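Local coordinates for protein PA1221 (Pseudomonas aeruginosa, PDB 4DG8) that belongs to the ANL clan of AMP-binding enzymes, carries a phosphopantetheine attachment domain in its sequence, and holds adenosine monophosphate in this model, at residues Leu288-Arg294 with Leu328-Ile333; Pro242-Arg246 with Leu270-Leu275; Ala163-Ile169 with Ala181-Ala187; Val78-Tyr83 with Cys125-Cys131. All blocks are in the same frame, centred on the assembly; numbering follows the deposited sequence.

Interaction 1: Leu288-Arg294 with Leu328-Ile333; sequences LSVPHVR and LEEDDI
The guanidinium of Arg-294 meets the 328-333 loop at its edge. NH1 reaches Leu-328 O at 2.8 Å and Glu-329 OE2 at 3.0 Å, the second a salt bridge, and both oxygens lie close to the guanidinium plane. Neither acceptor is met in its own plane: NH1 stands above the Leu-328 carbonyl, 55° out of it, and above the Glu-329 carboxylate, whose plane is turned 80° from the guanidinium. A water bonded to Arg-294 NH2 and to Glu-329 OE2 closes a ring beside the salt bridge, at the exposed end of the contact. The bend at chi3 of Arg-294 (78°) swings the head group back to the loop, while its CG rests on Leu-328 CB.

Inward, methyl groups take over: Val-290 sets CG1 against the carbonyl oxygen of Glu-330 at 3.5 Å and CG2 against Asp-332 CA. Val-293 CG1 packs on Leu-328 CD2 at 3.7 Å and meets Ile-333 CD1 tip to tip, and Leu-288 crosses Ile-333 at about a right angle. A second water bridges Leu-288 O and Ile-333 N, joining the two backbones.

The Asp-332 carboxylate is salt-bridged to Arg-413. Beneath the contact, Leu-288 and Ile-333 both touch Asn-307 and Val-293 touches Leu-305, so the start of helix 290-299 and the loop before strand 337-338 pack together over strand 304-309, with the side chain of Leu-288 about 5 Å from the bound AMP.

Interaction 2: Pro242-Arg246 with Leu270-Leu275; sequences PGVLR and LDPDCL
Charge pairing between Arg-246 and Asp-271 dominates the outer side of this contact. The guanidinium takes the carboxylate side-on: NE donates to Asp-271 OD2 at 2.7 Å and NH2 to Asp-271 OD1 at 2.9 Å, with a more bent bond from NH2 to OD2 as well. The two flat groups are nearly coplanar, 7° apart, and both oxygens present their syn lone pairs. Asp-271 has its CG anti to the backbone N (chi1 173°), which turns the carboxylate toward the arginine; the Arg-246 chain runs extended from CG to NE to meet it from the opposite direction. Three bonds in one plane should hold both groups against rotation. Arg-246 NH2 also gives a hydrogen to a water that reaches Asp-273 OD2 weakly, while Asp-273 itself pairs with Arg-299.

The setting is a junction between helices of the AMP-binding region: the first turn of helix 242-250 lies against the short 3-10 turn 272-275 that follows helix 261-270.

Among the apolar contacts, the Pro-242 ring sets CG on Leu-270 CD1 at 4.0 Å, the two side chains at about a right angle, and its CB on Cys-274 CB. The buried Leu-245 packs CD2 on Cys-274 SG at 3.9 Å and Leu-275 CD2 at 3.8 Å, both buried too. The same methyl is in van der Waals contact with the Cys-274 carbonyl oxygen. Behind them, Leu-267 of helix 261-270 touches Pro-242, Leu-245 and Cys-274.

Interaction 3: Ala163-Ile169 with Ala181-Ala187; sequences ADQIAYI and AIACTHA
Cys-184 and Tyr-168 form the close-packed centre of this contact. Cys-184 CB sits over one face of the Tyr-168 ring, 3.9 Å from its centroid and offset toward the rim, a CH-pi contact; the sulfur lies obliquely farther out. Tyr-168 holds its ring there with CG between the backbone N and the carbonyl carbon (chi1 65°), and its OH is hydrogen-bonded to Thr-219 OG1. The Cys-184 carbonyl takes two N-H groups, Ala-167 N at 2.8 Å in the carbonyl plane and Tyr-168 N at 3.3 Å, tilted from it. Cys-184 N returns a bond to Tyr-168 O. On the opposite face of the sheet, which carries Ile-169 and Ala-183, Ile-169 CG2 presses on Ala-181 CB at 3.5 Å, while Ile-166 sets CD1 and CG2 against Ala-183 CB.

The other end, where residues 163-165 lead into the first strand and the second strand passes into helix 186-193, is more polar and less enclosed. Here Asp-164 and Gln-165 are partly exposed and their side-chain ends lead off to Tyr-24 and Gly-101. Backbone bonds keep this end joined: His-186 N meets Gln-165 O at 2.9 Å, and Ala-187 N meets Ala-163 O at 2.8 Å. Gln-165 O also lies at the edge of the His-186 ring, close to CD2, and the ring's ND1 is hydrogen-bonded to Val-29 N.

Two residues, Ala-167 and Tyr-168, face the single Cys-184: a classic beta bulge in the antiparallel hairpin of strands 166-172 and 180-185, just ahead of helix 186-193.

Interaction 4: Val78-Tyr83 with Cys125-Cys131; sequences VCLGVY and CRLILDC
Gly-81 is the hollow of this strand pair. With no side chain there, its CA comes within 4.0 Å of Ile-128 CA, and the neighbouring bumps close in: Cys-125 SG lies 3.4 Å from Gly-81 N, while Ile-128 lays CG1 near Gly-81 CA and CG2 against its carbonyl carbon. The sulfur of Cys-125 gets there because it stands anti to its backbone N (chi1 180°), leaning along the strand toward the glycine.

On the opposite face the leucines form the raised side. Leu-80 crosses Leu-127 at an angle and drops CD2 onto its CB at 4.0 Å, and Leu-129 tucks CB against Gly-81 O at 3.5 Å. At the far end, Tyr-83 and Asp-130 lie side by side, pointing the same way, with Asp-130 OD1 at the ring edge, 3.5 Å from Tyr-83 CD2; the same oxygen is hydrogen-bonded to Ser-132 OG. Val-78 and the bent Arg-126 chain cross at the other end.

A ladder of backbone bonds draws these shapes together, among them Leu-129 N to Gly-81 O at 2.7 Å, nearly straight at 178°.

Strand 79-83 runs parallel to 125-130, with strand 103-106 on its other flank and 143-145 beyond 125-130. Helix 88-99 lies on the leucine face, where Ile-97 touches Leu-80 and Val-82, and Cys-93 touches Leu-129.

Overall arrangement
From the N terminus, interaction 4 comes first, pairing neighbouring strands 79-83 and 125-130, which along the chain are separated by helix 88-99, strand 103-106 and helix 113-123. Interaction 3 follows as a short hairpin closure farther across the same seven-stranded sheet; the two touch where Ile-169 CD1 packs on Cys-79 SG. Interaction 2 then closes a span of 23 intervening residues containing strand 256-260 and helix 261-270. Last, interaction 1 ties the start of helix 290-299 to the loop before strand 337-338, closing the excursion through strands 304-309 and 319-322. The four close in series, none nested or crossed. Interaction 1 is across the chain's centre from interactions 3 and 4.

Interaction 1: Leu288-Arg294 with Leu328-Ile333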
loop_
_atom_site.group_PDB
_atom_site.type_symbol
_atom_site.label_atom_id
_atom_site.label_comp_id
_atom_site.label_asym_id
_atom_site.label_seq_id
_atom_site.Cartn_x
_atom_site.Cartn_y
_atom_site.Cartn_z
ATOM N N LEU A 288 5.306 -12.943 -8.360
ATOM C CA LEU A 288 5.505 -12.485 -9.718
ATOM C C LEU A 288 5.398 -13.661 -10.686
ATOM O O LEU A 288 5.774 -14.801 -10.366
ATOM C CB LEU A 288 6.865 -11.793 -9.877
ATOM C CG LEU A 288 7.206 -10.581 -9.006
ATOM C CD1 LEU A 288 8.490 -9.957 -9.544
ATOM C CD2 LEU A 288 6.066 -9.555 -8.984
ATOM N N SER A 289 4.895 -13.368 -11.878
ATOM C CA SER A 289 4.784 -14.363 -12.937
ATOM C C SER A 289 6.075 -14.304 -13.765
ATOM O O SER A 289 6.313 -13.355 -14.510
ATOM C CB SER A 289 3.569 -14.035 -13.816
ATOM O OG SER A 289 3.610 -14.708 -15.050
ATOM N N VAL A 290 6.893 -15.338 -13.641
ATOM C CA VAL A 290 8.134 -15.403 -14.384
ATOM C C VAL A 290 7.907 -15.247 -15.900
ATOM O O VAL A 290 8.659 -14.543 -16.562
ATOM C CB VAL A 290 8.944 -16.678 -14.032
ATOM C CG1 VAL A 290 10.208 -16.778 -14.894
ATOM C CG2 VAL A 290 9.305 -16.677 -12.526
ATOM N N PRO A 291 6.871 -15.886 -16.455
ATOM C CA PRO A 291 6.706 -15.693 -17.906
ATOM C C PRO A 291 6.475 -14.229 -18.320
ATOM O O PRO A 291 6.947 -13.821 -19.385
ATOM C CB PRO A 291 5.481 -16.551 -18.234
ATOM C CG PRO A 291 5.529 -17.655 -17.196
ATOM C CD PRO A 291 6.006 -16.965 -15.931
ATOM N N HIS A 292 5.765 -13.456 -17.500
ATOM C CA HIS A 292 5.527 -12.043 -17.809
ATOM C C HIS A 292 6.798 -11.189 -17.569
ATOM O O HIS A 292 7.090 -10.277 -18.339
ATOM C CB HIS A 292 4.334 -11.499 -16.999
ATOM C CG HIS A 292 3.009 -12.047 -17.434
ATOM N ND1 HIS A 292 2.499 -13.243 -16.964
ATOM C CD2 HIS A 292 2.092 -11.566 -18.306
ATOM C CE1 HIS A 292 1.329 -13.471 -17.531
ATOM N NE2 HIS A 292 1.060 -12.471 -18.352
ATOM N N VAL A 293 7.552 -11.496 -16.511
ATOM C CA VAL A 293 8.814 -10.802 -16.250
ATOM C C VAL A 293 9.785 -11.056 -17.394
ATOM O O VAL A 293 10.485 -10.139 -17.832
ATOM C CB VAL A 293 9.461 -11.219 -14.898
ATOM C CG1 VAL A 293 10.884 -10.652 -14.772
ATOM C CG2 VAL A 293 8.597 -10.772 -13.735
ATOM N N ARG A 294 9.815 -12.299 -17.873
ATOM C CA ARG A 294 10.600 -12.698 -19.034
ATOM C C ARG A 294 10.174 -11.874 -20.250
ATOM O O ARG A 294 11.014 -11.300 -20.952
ATOM C CB ARG A 294 10.411 -14.202 -19.351
ATOM C CG ARG A 294 11.401 -15.155 -18.658
ATOM C CD ARG A 294 11.153 -16.636 -19.036
ATOM N NE ARG A 294 11.673 -16.984 -20.363
ATOM C CZ ARG A 294 12.908 -17.433 -20.578
ATOM N NH1 ARG A 294 13.734 -17.585 -19.551
ATOM N NH2 ARG A 294 13.326 -17.726 -21.807
ATOM N N LEU A 328 15.663 -15.058 -14.817
ATOM C CA LEU A 328 14.620 -15.352 -15.794
ATOM C C LEU A 328 14.549 -16.838 -16.099
ATOM O O LEU A 328 13.634 -17.299 -16.792
ATOM C CB LEU A 328 14.849 -14.567 -17.079
ATOM C CG LEU A 328 14.939 -13.054 -16.915
ATOM C CD1 LEU A 328 15.227 -12.434 -18.266
ATOM C CD2 LEU A 328 13.664 -12.483 -16.308
ATOM N N GLU A 329 15.519 -17.585 -15.578
ATOM C CA GLU A 329 15.546 -19.026 -15.756
ATOM C C GLU A 329 14.949 -19.783 -14.572
ATOM O O GLU A 329 14.908 -21.006 -14.596
ATOM C CB GLU A 329 16.981 -19.507 -15.973
ATOM C CG GLU A 329 17.665 -18.881 -17.158
ATOM C CD GLU A 329 16.858 -19.041 -18.431
ATOM O OE1 GLU A 329 16.430 -20.178 -18.737
ATOM O OE2 GLU A 329 16.642 -18.021 -19.117
ATOM N N GLU A 330 14.503 -19.071 -13.538
ATOM C CA GLU A 330 14.034 -19.745 -12.328
ATOM C C GLU A 330 12.516 -19.917 -12.317
ATOM O O GLU A 330 11.814 -19.314 -13.141
ATOM C CB GLU A 330 14.452 -18.930 -11.091
ATOM C CG GLU A 330 15.942 -18.569 -11.029
ATOM C CD GLU A 330 16.773 -19.557 -10.217
ATOM O OE1 GLU A 330 16.207 -20.555 -9.725
ATOM O OE2 GLU A 330 17.992 -19.331 -10.061
ATOM N N ASP A 331 12.015 -20.676 -11.336
ATOM C CA ASP A 331 10.582 -20.956 -11.204
ATOM C C ASP A 331 9.897 -19.766 -10.545
ATOM O O ASP A 331 8.684 -19.623 -10.618
ATOM C CB ASP A 331 10.328 -22.194 -10.327
ATOM C CG ASP A 331 10.502 -23.518 -11.069
ATOM O OD1 ASP A 331 10.950 -23.537 -12.235
ATOM O OD2 ASP A 331 10.196 -24.562 -10.447
ATOM N N ASP A 332 10.682 -18.931 -9.871
ATOM C CA ASP A 332 10.160 -17.746 -9.193
ATOM C C ASP A 332 11.235 -16.674 -9.171
ATOM O O ASP A 332 12.409 -17.000 -9.124
ATOM C CB ASP A 332 9.788 -18.081 -7.742
ATOM C CG ASP A 332 11.003 -18.513 -6.909
ATOM O OD1 ASP A 332 11.441 -19.673 -7.064
ATOM O OD2 ASP A 332 11.520 -17.700 -6.104
ATOM N N ILE A 333 10.834 -15.403 -9.182
ATOM C CA ILE A 333 11.780 -14.297 -9.011
ATOM C C ILE A 333 12.060 -14.121 -7.524
ATOM O O ILE A 333 11.117 -13.958 -6.745
ATOM C CB ILE A 333 11.196 -12.963 -9.518
ATOM C CG1 ILE A 333 10.702 -13.092 -10.966
ATOM C CG2 ILE A 333 12.218 -11.828 -9.362
ATOM C CD1 ILE A 333 11.783 -13.512 -11.957
HETATM O O HOH W 1 7.981 -15.058 -8.620
HETATM O O HOH W 2 16.211 -18.757 -21.624
#

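Interaction 2: Pro242-Arg246 with Leu270-Leu275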
loop_
_atom_site.group_PDB
_atom_site.type_symbol
_atom_site.label_atom_id
_atom_site.label_comp_id
_atom_site.label_asym_id
_atom_site.label_seq_id
_atom_site.Cartn_x
_atom_site.Cartn_y
_atom_site.Cartn_z
ATOM N N PRO A 242 -2.372 0.736 -21.056
ATOM C CA PRO A 242 -1.186 1.018 -21.883
ATOM C C PRO A 242 -1.161 2.428 -22.443
ATOM O O PRO A 242 -0.102 3.048 -22.474
ATOM C CB PRO A 242 -1.313 0.023 -23.032
ATOM C CG PRO A 242 -2.089 -1.137 -22.442
ATOM C CD PRO A 242 -3.077 -0.483 -21.483
ATOM N N GLY A 243 -2.310 2.918 -22.897
ATOM C CA GLY A 243 -2.391 4.246 -23.472
ATOM C C GLY A 243 -2.090 5.320 -22.445
ATOM O O GLY A 243 -1.250 6.197 -22.678
ATOM N N VAL A 244 -2.766 5.249 -21.302
ATOM C CA VAL A 244 -2.552 6.221 -20.224
ATOM C C VAL A 244 -1.098 6.197 -19.724
ATOM O O VAL A 244 -0.501 7.247 -19.503
ATOM C CB VAL A 244 -3.548 6.023 -19.043
ATOM C CG1 VAL A 244 -3.177 6.902 -17.860
ATOM C CG2 VAL A 244 -4.996 6.303 -19.488
ATOM N N LEU A 245 -0.525 5.009 -19.558
ATOM C CA LEU A 245 0.881 4.912 -19.148
ATOM C C LEU A 245 1.797 5.553 -20.191
ATOM O O LEU A 245 2.701 6.338 -19.853
ATOM C CB LEU A 245 1.306 3.451 -18.915
ATOM C CG LEU A 245 2.755 3.303 -18.433
ATOM C CD1 LEU A 245 3.011 4.191 -17.202
ATOM C CD2 LEU A 245 3.148 1.817 -18.157
ATOM N N ARG A 246 1.564 5.201 -21.454
ATOM C CA ARG A 246 2.319 5.771 -22.566
ATOM C C ARG A 246 2.266 7.301 -22.552
ATOM O O ARG A 246 3.262 7.968 -22.829
ATOM C CB ARG A 246 1.793 5.252 -23.904
ATOM C CG ARG A 246 2.398 3.931 -24.376
ATOM C CD ARG A 246 1.772 3.543 -25.731
ATOM N NE ARG A 246 2.170 2.214 -26.188
ATOM C CZ ARG A 246 3.222 1.964 -26.962
ATOM N NH1 ARG A 246 4.000 2.954 -27.367
ATOM N NH2 ARG A 246 3.506 0.718 -27.327
ATOM N N LEU A 270 -0.871 -7.120 -23.027
ATOM C CA LEU A 270 -1.499 -6.243 -24.004
ATOM C C LEU A 270 -0.520 -5.491 -24.906
ATOM O O LEU A 270 -0.670 -5.474 -26.112
ATOM C CB LEU A 270 -2.329 -5.188 -23.268
ATOM C CG LEU A 270 -3.638 -5.620 -22.610
ATOM C CD1 LEU A 270 -4.284 -4.433 -21.888
ATOM C CD2 LEU A 270 -4.572 -6.178 -23.643
ATOM N N ASP A 271 0.397 -4.758 -24.289
ATOM C CA ASP A 271 1.297 -3.878 -25.018
ATOM C C ASP A 271 2.619 -3.697 -24.260
ATOM O O ASP A 271 2.818 -2.682 -23.591
ATOM C CB ASP A 271 0.610 -2.539 -25.263
ATOM C CG ASP A 271 1.537 -1.508 -25.880
ATOM O OD1 ASP A 271 2.536 -1.886 -26.522
ATOM O OD2 ASP A 271 1.258 -0.309 -25.712
ATOM N N PRO A 272 3.508 -4.690 -24.335
ATOM C CA PRO A 272 4.736 -4.632 -23.541
ATOM C C PRO A 272 5.571 -3.394 -23.868
ATOM O O PRO A 272 6.352 -2.986 -23.020
ATOM C CB PRO A 272 5.482 -5.911 -23.955
ATOM C CG PRO A 272 4.947 -6.237 -25.294
ATOM C CD PRO A 272 3.492 -5.845 -25.242
ATOM N N ASP A 273 5.423 -2.813 -25.059
ATOM C CA ASP A 273 6.125 -1.570 -25.357
ATOM C C ASP A 273 5.619 -0.376 -24.543
ATOM O O ASP A 273 6.263 0.674 -24.560
ATOM C CB ASP A 273 6.095 -1.220 -26.857
ATOM C CG ASP A 273 7.044 -2.080 -27.691
ATOM O OD1 ASP A 273 7.885 -2.806 -27.114
ATOM O OD2 ASP A 273 6.957 -2.008 -28.936
ATOM N N CYS A 274 4.494 -0.500 -23.827
ATOM C CA CYS A 274 4.022 0.665 -23.060
ATOM C C CYS A 274 4.959 1.027 -21.896
ATOM O O CYS A 274 4.863 2.102 -21.305
ATOM C CB CYS A 274 2.581 0.506 -22.574
ATOM S SG CYS A 274 2.347 -0.568 -21.155
ATOM N N LEU A 275 5.870 0.126 -21.574
ATOM C CA LEU A 275 6.819 0.388 -20.500
ATOM C C LEU A 275 7.992 1.248 -20.981
ATOM O O LEU A 275 8.733 1.800 -20.157
ATOM C CB LEU A 275 7.343 -0.919 -19.919
ATOM C CG LEU A 275 6.242 -1.877 -19.449
ATOM C CD1 LEU A 275 6.866 -3.188 -18.986
ATOM C CD2 LEU A 275 5.343 -1.229 -18.369
HETATM O O HOH W 3 4.590 0.227 -29.937
#

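Interaction 3: Ala163-Ile169 with Ala181-Ala187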
loop_
_atom_site.group_PDB
_atom_site.type_symbol
_atom_site.label_atom_id
_atom_site.label_comp_id
_atom_site.label_asym_id
_atom_site.label_seq_id
_atom_site.Cartn_x
_atom_site.Cartn_y
_atom_site.Cartn_z
ATOM N N ALA A 163 11.376 11.114 14.523
ATOM C CA ALA A 163 10.980 10.279 13.397
ATOM C C ALA A 163 10.041 9.141 13.822
ATOM O O ALA A 163 9.501 8.407 12.981
ATOM C CB ALA A 163 12.212 9.737 12.700
ATOM N N ASP A 164 9.851 9.010 15.130
ATOM C CA ASP A 164 8.897 8.060 15.672
ATOM C C ASP A 164 7.461 8.594 15.626
ATOM O O ASP A 164 6.528 7.856 15.891
ATOM C CB ASP A 164 9.279 7.647 17.098
ATOM C CG ASP A 164 9.266 8.810 18.075
ATOM O OD1 ASP A 164 9.316 9.976 17.641
ATOM O OD2 ASP A 164 9.216 8.553 19.291
ATOM N N GLN A 165 7.284 9.869 15.277
ATOM C CA GLN A 165 5.940 10.416 15.110
ATOM C C GLN A 165 5.181 9.608 14.047
ATOM O O GLN A 165 5.760 9.211 13.019
ATOM C CB GLN A 165 6.011 11.875 14.655
ATOM C CG GLN A 165 4.715 12.653 14.850
ATOM C CD GLN A 165 4.458 12.970 16.318
ATOM O OE1 GLN A 165 5.233 12.584 17.185
ATOM N NE2 GLN A 165 3.376 13.681 16.599
ATOM N N ILE A 166 3.894 9.366 14.287
ATOM C CA ILE A 166 3.051 8.704 13.290
ATOM C C ILE A 166 2.904 9.635 12.092
ATOM O O ILE A 166 2.592 10.819 12.262
ATOM C CB ILE A 166 1.629 8.393 13.849
ATOM C CG1 ILE A 166 1.719 7.665 15.193
ATOM C CG2 ILE A 166 0.776 7.608 12.810
ATOM C CD1 ILE A 166 2.508 6.369 15.133
ATOM N N ALA A 167 3.239 9.133 10.905
ATOM C CA ALA A 167 2.929 9.794 9.633
ATOM C C ALA A 167 1.533 9.475 9.050
ATOM O O ALA A 167 0.843 10.336 8.480
ATOM C CB ALA A 167 4.026 9.509 8.603
ATOM N N TYR A 168 1.131 8.220 9.132
ATOM C CA TYR A 168 -0.160 7.862 8.545
ATOM C C TYR A 168 -0.739 6.582 9.103
ATOM O O TYR A 168 -0.042 5.795 9.755
ATOM C CB TYR A 168 -0.097 7.815 7.001
ATOM C CG TYR A 168 0.789 6.744 6.407
ATOM C CD1 TYR A 168 0.373 5.417 6.338
ATOM C CD2 TYR A 168 2.027 7.067 5.865
ATOM C CE1 TYR A 168 1.189 4.438 5.784
ATOM C CE2 TYR A 168 2.846 6.096 5.302
ATOM C CZ TYR A 168 2.429 4.787 5.262
ATOM O OH TYR A 168 3.259 3.834 4.687
ATOM N N ILE A 169 -2.020 6.381 8.835
ATOM C CA ILE A 169 -2.673 5.124 9.142
ATOM C C ILE A 169 -3.204 4.449 7.873
ATOM O O ILE A 169 -3.819 5.096 7.032
ATOM C CB ILE A 169 -3.829 5.320 10.143
ATOM C CG1 ILE A 169 -3.265 5.770 11.486
ATOM C CG2 ILE A 169 -4.668 4.015 10.271
ATOM C CD1 ILE A 169 -4.295 6.139 12.513
ATOM N N ALA A 181 -6.135 -0.843 12.175
ATOM C CA ALA A 181 -5.419 0.361 11.761
ATOM C C ALA A 181 -3.922 0.250 12.021
ATOM O O ALA A 181 -3.501 0.150 13.166
ATOM C CB ALA A 181 -5.981 1.560 12.471
ATOM N N ILE A 182 -3.129 0.283 10.950
ATOM C CA ILE A 182 -1.673 0.226 11.068
ATOM C C ILE A 182 -1.064 1.621 11.087
ATOM O O ILE A 182 -1.177 2.358 10.119
ATOM C CB ILE A 182 -1.054 -0.613 9.927
ATOM C CG1 ILE A 182 -1.510 -2.070 10.044
ATOM C CG2 ILE A 182 0.483 -0.493 9.919
ATOM C CD1 ILE A 182 -1.266 -2.917 8.765
ATOM N N ALA A 183 -0.435 1.999 12.199
ATOM C CA ALA A 183 0.155 3.343 12.266
ATOM C C ALA A 183 1.613 3.280 11.890
ATOM O O ALA A 183 2.420 2.640 12.563
ATOM C CB ALA A 183 -0.036 3.992 13.641
ATOM N N CYS A 184 1.931 3.938 10.785
ATOM C CA CYS A 184 3.275 3.971 10.248
ATOM C C CYS A 184 3.932 5.310 10.583
ATOM O O CYS A 184 3.280 6.323 10.723
ATOM C CB CYS A 184 3.277 3.709 8.746
ATOM S SG CYS A 184 2.853 1.950 8.377
ATOM N N THR A 185 5.245 5.281 10.688
ATOM C CA THR A 185 6.017 6.283 11.387
ATOM C C THR A 185 6.742 7.122 10.317
ATOM O O THR A 185 6.883 6.673 9.186
ATOM C CB THR A 185 6.985 5.492 12.271
ATOM O OG1 THR A 185 6.984 5.980 13.614
ATOM C CG2 THR A 185 8.351 5.424 11.672
ATOM N N HIS A 186 7.099 8.365 10.628
ATOM C CA HIS A 186 7.995 9.148 9.765
ATOM C C HIS A 186 9.270 8.365 9.344
ATOM O O HIS A 186 9.662 8.359 8.160
ATOM C CB HIS A 186 8.391 10.470 10.451
ATOM C CG HIS A 186 7.364 11.562 10.331
ATOM N ND1 HIS A 186 7.586 12.709 9.592
ATOM C CD2 HIS A 186 6.130 11.700 10.883
ATOM C CE1 HIS A 186 6.521 13.497 9.674
ATOM N NE2 HIS A 186 5.618 12.901 10.439
ATOM N N ALA A 187 9.909 7.711 10.315
ATOM C CA ALA A 187 11.078 6.873 10.047
ATOM C C ALA A 187 10.828 5.760 9.041
ATOM O O ALA A 187 11.709 5.446 8.250
ATOM C CB ALA A 187 11.633 6.279 11.341
#

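Interaction 4: Val78-Tyr83 with Cys125-Cys131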
loop_
_atom_site.group_PDB
_atom_site.type_symbol
_atom_site.label_atom_id
_atom_site.label_comp_id
_atom_site.label_asym_id
_atom_site.label_seq_id
_atom_site.Cartn_x
_atom_site.Cartn_y
_atom_site.Cartn_z
ATOM N N VAL A 78 -2.755 14.142 16.018
ATOM C CA VAL A 78 -4.109 13.789 15.600
ATOM C C VAL A 78 -4.170 13.174 14.207
ATOM O O VAL A 78 -3.347 13.476 13.335
ATOM C CB VAL A 78 -5.124 14.955 15.721
ATOM C CG1 VAL A 78 -4.930 15.670 17.048
ATOM C CG2 VAL A 78 -4.988 15.920 14.560
ATOM N N CYS A 79 -5.128 12.263 14.036
ATOM C CA CYS A 79 -5.440 11.680 12.739
ATOM C C CYS A 79 -6.310 12.621 11.884
ATOM O O CYS A 79 -7.332 13.130 12.338
ATOM C CB CYS A 79 -6.153 10.323 12.910
ATOM S SG CYS A 79 -6.532 9.525 11.340
ATOM N N LEU A 80 -5.898 12.830 10.638
ATOM C CA LEU A 80 -6.630 13.693 9.730
ATOM C C LEU A 80 -6.869 12.977 8.408
ATOM O O LEU A 80 -5.945 12.374 7.828
ATOM C CB LEU A 80 -5.864 14.997 9.508
ATOM C CG LEU A 80 -5.712 15.905 10.732
ATOM C CD1 LEU A 80 -4.768 17.061 10.385
ATOM C CD2 LEU A 80 -7.070 16.422 11.166
ATOM N N GLY A 81 -8.106 13.070 7.922
ATOM C CA GLY A 81 -8.518 12.368 6.722
ATOM C C GLY A 81 -8.272 13.151 5.448
ATOM O O GLY A 81 -8.277 14.375 5.464
ATOM N N VAL A 82 -8.072 12.435 4.345
ATOM C CA VAL A 82 -7.947 13.050 3.034
ATOM C C VAL A 82 -8.807 12.295 2.050
ATOM O O VAL A 82 -8.710 11.065 1.960
ATOM C CB VAL A 82 -6.502 13.026 2.540
ATOM C CG1 VAL A 82 -6.403 13.585 1.104
ATOM C CG2 VAL A 82 -5.624 13.812 3.491
ATOM N N TYR A 83 -9.672 13.021 1.340
ATOM C CA TYR A 83 -10.433 12.438 0.235
ATOM C C TYR A 83 -10.143 13.151 -1.080
ATOM O O TYR A 83 -10.060 14.380 -1.133
ATOM C CB TYR A 83 -11.947 12.439 0.523
ATOM C CG TYR A 83 -12.779 12.042 -0.694
ATOM C CD1 TYR A 83 -12.825 10.726 -1.129
ATOM C CD2 TYR A 83 -13.508 12.994 -1.409
ATOM C CE1 TYR A 83 -13.566 10.361 -2.238
ATOM C CE2 TYR A 83 -14.267 12.638 -2.526
ATOM C CZ TYR A 83 -14.287 11.322 -2.934
ATOM O OH TYR A 83 -15.019 10.963 -4.041
ATOM N N CYS A 125 -10.246 9.884 13.881
ATOM C CA CYS A 125 -10.005 10.842 12.813
ATOM C C CYS A 125 -10.894 12.045 13.055
ATOM O O CYS A 125 -12.115 11.922 13.081
ATOM C CB CYS A 125 -10.338 10.230 11.460
ATOM S SG CYS A 125 -10.080 11.356 10.054
ATOM N N ARG A 126 -10.271 13.207 13.229
ATOM C CA ARG A 126 -10.980 14.388 13.719
ATOM C C ARG A 126 -11.670 15.180 12.614
ATOM O O ARG A 126 -12.659 15.851 12.849
ATOM C CB ARG A 126 -10.034 15.302 14.509
ATOM C CG ARG A 126 -9.188 14.578 15.571
ATOM C CD ARG A 126 -10.010 14.126 16.777
ATOM N NE ARG A 126 -10.462 15.263 17.579
ATOM C CZ ARG A 126 -9.693 15.947 18.421
ATOM N NH1 ARG A 126 -8.418 15.609 18.588
ATOM N NH2 ARG A 126 -10.204 16.968 19.105
ATOM N N LEU A 127 -11.082 15.159 11.428
ATOM C CA LEU A 127 -11.520 16.022 10.352
ATOM C C LEU A 127 -11.082 15.404 9.023
ATOM O O LEU A 127 -10.023 14.767 8.940
ATOM C CB LEU A 127 -10.886 17.408 10.544
ATOM C CG LEU A 127 -11.115 18.435 9.433
ATOM C CD1 LEU A 127 -12.614 18.632 9.243
ATOM C CD2 LEU A 127 -10.435 19.754 9.762
ATOM N N ILE A 128 -11.871 15.607 7.977
ATOM C CA ILE A 128 -11.510 15.066 6.681
ATOM C C ILE A 128 -11.353 16.203 5.679
ATOM O O ILE A 128 -12.277 17.005 5.481
ATOM C CB ILE A 128 -12.558 14.058 6.159
ATOM C CG1 ILE A 128 -12.668 12.844 7.091
ATOM C CG2 ILE A 128 -12.222 13.621 4.715
ATOM C CD1 ILE A 128 -13.865 11.951 6.785
ATOM N N LEU A 129 -10.195 16.256 5.027
ATOM C CA LEU A 129 -9.941 17.315 4.055
ATOM C C LEU A 129 -10.453 16.852 2.706
ATOM O O LEU A 129 -9.892 15.945 2.115
ATOM C CB LEU A 129 -8.440 17.581 3.969
ATOM C CG LEU A 129 -7.828 18.135 5.253
ATOM C CD1 LEU A 129 -6.333 18.345 5.075
ATOM C CD2 LEU A 129 -8.528 19.447 5.611
ATOM N N ASP A 130 -11.505 17.495 2.207
ATOM C CA ASP A 130 -12.138 17.045 0.975
ATOM C C ASP A 130 -11.486 17.749 -0.192
ATOM O O ASP A 130 -11.600 18.963 -0.315
ATOM C CB ASP A 130 -13.639 17.381 1.005
ATOM C CG ASP A 130 -14.391 16.828 -0.203
ATOM O OD1 ASP A 130 -13.747 16.460 -1.200
ATOM O OD2 ASP A 130 -15.630 16.760 -0.157
ATOM N N CYS A 131 -10.768 17.001 -1.028
ATOM C CA CYS A 131 -10.079 17.594 -2.173
ATOM C C CYS A 131 -10.820 17.441 -3.487
ATOM O O CYS A 131 -10.314 17.877 -4.517
ATOM C CB CYS A 131 -8.662 17.027 -2.338
ATOM S SG CYS A 131 -7.582 17.374 -0.961
#